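Local coordinates for protein Tetur07g02040 (Tetranychus urticae, PDB 6BDJ) that binds ferric iron and probably cleaves catechol-type aromatic rings between their two hydroxyls, inserting both atoms of molecular oxygen, as intradiol dioxygenases do, at residues Ile87-Tyr92 against Phe133-Pro138; Pro142-His147 against Gln163-Glu168. One frame throughout, in Å; residues are numbered along the deposited sequence.

Contact 1: residues Ile87-Tyr92 against Phe133-Pro138; sequences IWQPDY and FETLFP
The amide of Gln89 reaches across to Phe133-Pro138 and makes two hydrogen bonds there, inside the beta-sandwich of an intradiol dioxygenase. Its NE2 donates to the backbone O of Leu136 over 2.7 Å in a nearly straight bond (168°). That oxygen lies in the plane of the Gln89 amide. On the other branch, OG1 of Thr135 donates to OE1 of Gln89, also over 2.7 Å. The hydroxyl sits above the carbonyl plane of this amide rather than on a lone pair. Together the two bonds fix which way the amide is flipped. They lie between the ends of strands 84-88 and 130-136. Beyond CG the Gln89 chain is extended (chi2 -178°), which carries the amide over to the other strand. An alanine here would probably leave the Thr135 hydroxyl and the Leu136 carbonyl without these buried partners and open a gap between the strands.

Packing continues on both sides of the amide. NE2 of Gln89 also lies 3.8 Å from CB of Pro138. The Pro90 ring touches Pro138, with CD 4.2 Å from CB, and Pro90 also packs on the iron ligand Tyr96. Earlier in both strands, Ile87 and Phe133 approach from opposite directions. The CD1 methyl of Ile87 makes a CH-pi contact over one face of the Phe133 ring, 3.7 Å from its centroid and 3.5 Å from CG.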
loop_
_atom_site.group_PDB
_atom_site.type_symbol
_atom_site.label_atom_id
_atom_site.label_comp_id
_atom_site.label_asym_id
_atom_site.label_seq_id
_atom_site.Cartn_x
_atom_site.Cartn_y
_atom_site.Cartn_z
ATOM N N ILE A 87 -3.324 -0.188 4.990
ATOM C CA ILE A 87 -2.397 0.426 4.045
ATOM C C ILE A 87 -1.670 1.584 4.675
ATOM O O ILE A 87 -2.132 2.184 5.645
ATOM C CB ILE A 87 -3.070 0.848 2.730
ATOM C CG1 ILE A 87 -4.150 1.912 2.950
ATOM C CG2 ILE A 87 -3.739 -0.368 2.087
ATOM C CD1 ILE A 87 -4.622 2.497 1.628
ATOM N N TRP A 88 -0.488 1.847 4.141
ATOM C CA TRP A 88 0.265 3.028 4.478
ATOM C C TRP A 88 1.165 3.385 3.329
ATOM O O TRP A 88 1.607 2.523 2.543
ATOM C CB TRP A 88 1.051 2.890 5.799
ATOM C CG TRP A 88 2.225 1.872 5.802
ATOM C CD1 TRP A 88 3.580 2.142 5.882
ATOM C CD2 TRP A 88 2.113 0.453 5.811
ATOM N NE1 TRP A 88 4.300 0.975 5.927
ATOM C CE2 TRP A 88 3.434 -0.079 5.867
ATOM C CE3 TRP A 88 1.036 -0.428 5.746
ATOM C CZ2 TRP A 88 3.691 -1.458 5.875
ATOM C CZ3 TRP A 88 1.296 -1.801 5.764
ATOM C CH2 TRP A 88 2.609 -2.295 5.829
ATOM N N GLN A 89 1.397 4.686 3.200
ATOM C CA GLN A 89 2.096 5.211 2.038
ATOM C C GLN A 89 2.689 6.585 2.380
ATOM O O GLN A 89 2.231 7.267 3.288
ATOM C CB GLN A 89 1.128 5.332 0.872
ATOM C CG GLN A 89 0.084 6.418 1.068
ATOM C CD GLN A 89 -0.916 6.524 -0.062
ATOM O OE1 GLN A 89 -1.807 5.699 -0.197
ATOM N NE2 GLN A 89 -0.801 7.580 -0.845
ATOM N N PRO A 90 3.681 7.018 1.617
ATOM C CA PRO A 90 4.175 8.383 1.837
ATOM C C PRO A 90 3.368 9.446 1.130
ATOM O O PRO A 90 2.719 9.162 0.111
ATOM C CB PRO A 90 5.562 8.334 1.238
ATOM C CG PRO A 90 5.479 7.316 0.156
ATOM C CD PRO A 90 4.375 6.362 0.493
ATOM N N ASP A 91 3.437 10.676 1.635
ATOM C CA ASP A 91 2.829 11.817 0.939
ATOM C C ASP A 91 3.590 12.181 -0.337
ATOM O O ASP A 91 4.619 11.572 -0.643
ATOM C CB ASP A 91 2.606 13.015 1.894
ATOM C CG ASP A 91 3.837 13.862 2.145
ATOM O OD1 ASP A 91 4.893 13.677 1.526
ATOM O OD2 ASP A 91 3.724 14.779 2.966
ATOM N N TYR A 92 3.106 13.175 -1.077
ATOM C CA TYR A 92 3.698 13.546 -2.357
ATOM C C TYR A 92 5.201 13.803 -2.340
ATOM O O TYR A 92 5.849 13.548 -3.335
ATOM C CB TYR A 92 2.982 14.755 -2.976
ATOM C CG TYR A 92 3.469 16.078 -2.473
ATOM C CD1 TYR A 92 4.566 16.719 -3.076
ATOM C CD2 TYR A 92 2.870 16.680 -1.366
ATOM C CE1 TYR A 92 5.018 17.930 -2.614
ATOM C CE2 TYR A 92 3.319 17.912 -0.899
ATOM C CZ TYR A 92 4.395 18.518 -1.529
ATOM O OH TYR A 92 4.855 19.702 -1.054
ATOM N N PHE A 133 -10.300 2.334 -0.061
ATOM C CA PHE A 133 -9.689 3.453 0.620
ATOM C C PHE A 133 -9.717 4.678 -0.294
ATOM O O PHE A 133 -9.521 4.561 -1.494
ATOM C CB PHE A 133 -8.240 3.136 0.946
ATOM C CG PHE A 133 -8.057 2.068 1.967
ATOM C CD1 PHE A 133 -8.044 2.381 3.299
ATOM C CD2 PHE A 133 -7.817 0.760 1.585
ATOM C CE1 PHE A 133 -7.842 1.404 4.251
ATOM C CE2 PHE A 133 -7.617 -0.235 2.530
ATOM C CZ PHE A 133 -7.638 0.087 3.865
ATOM N N GLU A 134 -9.926 5.847 0.296
ATOM C CA GLU A 134 -9.819 7.128 -0.413
ATOM C C GLU A 134 -8.492 7.707 -0.006
ATOM O O GLU A 134 -8.309 8.083 1.148
ATOM C CB GLU A 134 -10.956 8.074 -0.029
ATOM C CG GLU A 134 -12.330 7.488 -0.330
ATOM C CD GLU A 134 -13.472 8.457 -0.067
ATOM O OE1 GLU A 134 -13.306 9.414 0.712
ATOM O OE2 GLU A 134 -14.532 8.280 -0.692
ATOM N N THR A 135 -7.554 7.724 -0.943
ATOM C CA THR A 135 -6.198 8.111 -0.654
ATOM C C THR A 135 -5.701 9.038 -1.725
ATOM O O THR A 135 -6.492 9.670 -2.424
ATOM C CB THR A 135 -5.300 6.876 -0.443
ATOM O OG1 THR A 135 -4.002 7.291 -0.023
ATOM C CG2 THR A 135 -5.200 5.995 -1.669
ATOM N N LEU A 136 -4.390 9.209 -1.799
ATOM C CA LEU A 136 -3.788 9.985 -2.863
ATOM C C LEU A 136 -2.825 9.086 -3.605
ATOM O O LEU A 136 -2.321 8.110 -3.050
ATOM C CB LEU A 136 -3.026 11.172 -2.272
ATOM C CG LEU A 136 -3.804 12.173 -1.397
ATOM C CD1 LEU A 136 -2.822 13.192 -0.837
ATOM C CD2 LEU A 136 -4.921 12.869 -2.167
ATOM N N PHE A 137 -2.529 9.433 -4.846
ATOM C CA PHE A 137 -1.390 8.827 -5.503
ATOM C C PHE A 137 -0.124 9.099 -4.640
ATOM O O PHE A 137 0.114 10.230 -4.236
ATOM C CB PHE A 137 -1.241 9.333 -6.929
ATOM C CG PHE A 137 -0.260 8.536 -7.726
ATOM C CD1 PHE A 137 1.095 8.816 -7.637
ATOM C CD2 PHE A 137 -0.675 7.472 -8.520
ATOM C CE1 PHE A 137 2.026 8.065 -8.333
ATOM C CE2 PHE A 137 0.252 6.706 -9.216
ATOM C CZ PHE A 137 1.603 6.993 -9.112
ATOM N N PRO A 138 0.660 8.047 -4.321
ATOM C CA PRO A 138 1.782 8.196 -3.407
ATOM C C PRO A 138 2.934 8.940 -4.032
ATOM O O PRO A 138 3.141 8.856 -5.248
ATOM C CB PRO A 138 2.184 6.757 -3.103
ATOM C CG PRO A 138 1.858 6.031 -4.348
ATOM C CD PRO A 138 0.550 6.664 -4.798
#

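Contact 2: residues Pro142-His147 against Gln163-Glu168; sequences PGRTPH and QIFFDE. With FE (Fe (III) ion), chain C.
His147 binds the iron through NE2, at 2.5 Å, and on one face of its ring lie Arg144 NH1 and Gln163 OE1. These two are hydrogen-bonded: NH1 of Arg144 donates to OE1 of Gln163 over 2.8 Å. The bond is nearly straight (176°) and uses a lone pair in the carbonyl plane. Guanidinium and amide are nearly coplanar (28° apart), and NH1 and OE1 sit over the rim of the imidazole face. The Arg144 chain is bent at chi2 and chi3 (chi2 -60°), which folds its end back over the histidine. NE of Arg144 forms a salt bridge with Asp193, and NE2 of Gln163 bonds to the backbone of Gly41.

The opposite nitrogen is also held. ND1 of His147 donates to the backbone O of Thr145 over 2.7 Å, with that oxygen in the ring plane. With NE2 on the metal, this second-shell bond is likely to restrain the ring's rotation. Tyr96, His149 and a water 2.2 Å from the iron complete the modelled ligands.

Next to the Arg144-Gln163 pair, Phe165 CE1 lies 4.0 Å from Thr145 CG2. The Phe166 ring turns its edge to Pro146 O. CA of His147 makes a CH...O contact with Ile164 O. The loop 142-147 leads into strand 148-154, which pairs with 157-166 through the backbones of Ile148 and Ile164, with helix 194-198 next to Arg144 and Gln163 and strand 205-208 beyond Ile164.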
loop_
_atom_site.group_PDB
_atom_site.type_symbol
_atom_site.label_atom_id
_atom_site.label_comp_id
_atom_site.label_asym_id
_atom_site.label_seq_id
_atom_site.Cartn_x
_atom_site.Cartn_y
_atom_site.Cartn_z
ATOM N N PRO A 142 13.834 8.371 -2.215
ATOM C CA PRO A 142 14.955 8.213 -3.118
ATOM C C PRO A 142 15.433 6.783 -2.934
ATOM O O PRO A 142 15.513 6.286 -1.792
ATOM C CB PRO A 142 15.986 9.218 -2.552
ATOM C CG PRO A 142 15.648 9.343 -1.088
ATOM C CD PRO A 142 14.325 8.726 -0.855
ATOM N N GLY A 143 15.693 6.091 -4.028
ATOM C CA GLY A 143 16.088 4.680 -3.931
ATOM C C GLY A 143 14.893 3.734 -3.837
ATOM O O GLY A 143 15.049 2.573 -3.466
ATOM N N ARG A 144 13.701 4.251 -4.147
ATOM C CA ARG A 144 12.481 3.462 -4.194
ATOM C C ARG A 144 11.545 3.988 -5.270
ATOM O O ARG A 144 11.434 5.188 -5.518
ATOM C CB ARG A 144 11.731 3.498 -2.856
ATOM C CG ARG A 144 12.381 2.720 -1.721
ATOM C CD ARG A 144 12.552 1.224 -2.014
ATOM N NE ARG A 144 11.447 0.618 -2.764
ATOM C CZ ARG A 144 10.395 -0.010 -2.229
ATOM N NH1 ARG A 144 9.480 -0.534 -3.029
ATOM N NH2 ARG A 144 10.261 -0.124 -0.905
ATOM N N THR A 145 10.838 3.056 -5.885
ATOM C CA THR A 145 9.823 3.370 -6.862
ATOM C C THR A 145 8.508 3.639 -6.093
ATOM O O THR A 145 8.349 3.176 -4.946
ATOM C CB THR A 145 9.710 2.214 -7.873
ATOM O OG1 THR A 145 8.697 2.493 -8.854
ATOM C CG2 THR A 145 9.468 0.851 -7.176
ATOM N N PRO A 146 7.564 4.385 -6.703
ATOM C CA PRO A 146 6.348 4.725 -5.939
ATOM C C PRO A 146 5.536 3.482 -5.619
ATOM O O PRO A 146 5.418 2.589 -6.444
ATOM C CB PRO A 146 5.565 5.646 -6.889
ATOM C CG PRO A 146 6.568 6.172 -7.844
ATOM C CD PRO A 146 7.611 5.099 -7.987
ATOM N N HIS A 147 4.985 3.431 -4.424
ATOM C CA HIS A 147 4.196 2.299 -3.996
ATOM C C HIS A 147 3.357 2.614 -2.800
ATOM O O HIS A 147 3.598 3.609 -2.106
ATOM C CB HIS A 147 5.120 1.177 -3.581
ATOM C CG HIS A 147 6.056 1.564 -2.491
ATOM N ND1 HIS A 147 7.222 2.255 -2.729
ATOM C CD2 HIS A 147 5.986 1.390 -1.153
ATOM C CE1 HIS A 147 7.862 2.445 -1.589
ATOM N NE2 HIS A 147 7.105 1.985 -0.606
ATOM N N GLN A 163 3.173 -4.915 -1.299
ATOM C CA GLN A 163 3.307 -3.587 -1.845
ATOM C C GLN A 163 2.556 -3.519 -3.149
ATOM O O GLN A 163 2.584 -4.451 -3.935
ATOM C CB GLN A 163 4.772 -3.241 -2.050
ATOM C CG GLN A 163 5.493 -3.014 -0.731
ATOM C CD GLN A 163 6.933 -2.554 -0.876
ATOM O OE1 GLN A 163 7.314 -1.960 -1.895
ATOM N NE2 GLN A 163 7.735 -2.813 0.153
ATOM N N ILE A 164 1.891 -2.388 -3.350
ATOM C CA ILE A 164 1.119 -2.090 -4.538
ATOM C C ILE A 164 1.977 -1.188 -5.419
ATOM O O ILE A 164 2.482 -0.160 -4.969
ATOM C CB ILE A 164 -0.180 -1.368 -4.161
ATOM C CG1 ILE A 164 -0.979 -2.202 -3.157
ATOM C CG2 ILE A 164 -1.009 -1.079 -5.403
ATOM C CD1 ILE A 164 -2.138 -1.493 -2.501
ATOM N N PHE A 165 2.126 -1.570 -6.678
ATOM C CA PHE A 165 2.885 -0.797 -7.658
ATOM C C PHE A 165 1.952 -0.222 -8.713
ATOM O O PHE A 165 0.793 -0.605 -8.816
ATOM C CB PHE A 165 3.965 -1.691 -8.267
ATOM C CG PHE A 165 4.953 -2.197 -7.249
ATOM C CD1 PHE A 165 5.935 -1.362 -6.761
ATOM C CD2 PHE A 165 4.862 -3.480 -6.724
ATOM C CE1 PHE A 165 6.837 -1.792 -5.790
ATOM C CE2 PHE A 165 5.763 -3.934 -5.763
ATOM C CZ PHE A 165 6.768 -3.091 -5.307
ATOM N N PHE A 166 2.491 0.705 -9.493
ATOM C CA PHE A 166 1.738 1.404 -10.549
ATOM C C PHE A 166 2.345 1.140 -11.912
ATOM O O PHE A 166 3.575 0.942 -12.040
ATOM C CB PHE A 166 1.692 2.887 -10.241
ATOM C CG PHE A 166 1.006 3.174 -8.944
ATOM C CD1 PHE A 166 -0.364 3.339 -8.909
ATOM C CD2 PHE A 166 1.709 3.158 -7.749
ATOM C CE1 PHE A 166 -1.034 3.572 -7.705
ATOM C CE2 PHE A 166 1.056 3.376 -6.541
ATOM C CZ PHE A 166 -0.325 3.585 -6.524
ATOM N N ASP A 167 1.484 1.114 -12.934
ATOM C CA ASP A 167 1.970 0.897 -14.303
ATOM C C ASP A 167 2.785 2.121 -14.697
ATOM O O ASP A 167 2.472 3.238 -14.256
ATOM C CB ASP A 167 0.828 0.580 -15.289
ATOM C CG ASP A 167 -0.065 1.774 -15.559
ATOM O OD1 ASP A 167 -0.869 2.121 -14.667
ATOM O OD2 ASP A 167 0.045 2.378 -16.661
ATOM N N GLU A 168 3.850 1.890 -15.461
ATOM C CA GLU A 168 4.875 2.907 -15.715
ATOM C C GLU A 168 4.289 4.124 -16.413
ATOM O O GLU A 168 4.661 5.256 -16.104
ATOM C CB GLU A 168 6.000 2.318 -16.562
HETATM FE FE FE C . 7.687 2.525 1.728
HETATM O O HOH W 1 8.782 1.903 3.492
#

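How the contacts relate
The centres of the two contacts lie about 12 Å apart, and both reach the same mixed sheet. Along the chain, contact 1 closes at Pro138 and contact 2 opens four residues later. Strand 148-154 lies between 84-88 of contact 1 and 157-166 of contact 2, while 130-136, the other strand of contact 1, is at an outer end. The contacts also touch directly. CE2 of Phe137 lies 3.4 Å from CD1 of Phe166, and CB of Pro138 lies 3.6 Å from the backbone O of His147. Contact 2 supplies an iron ligand. Contact 1 comes close through Pro90, whose nearest side-chain atom is about 5 Å from the iron, so the contacts meet beside the metal.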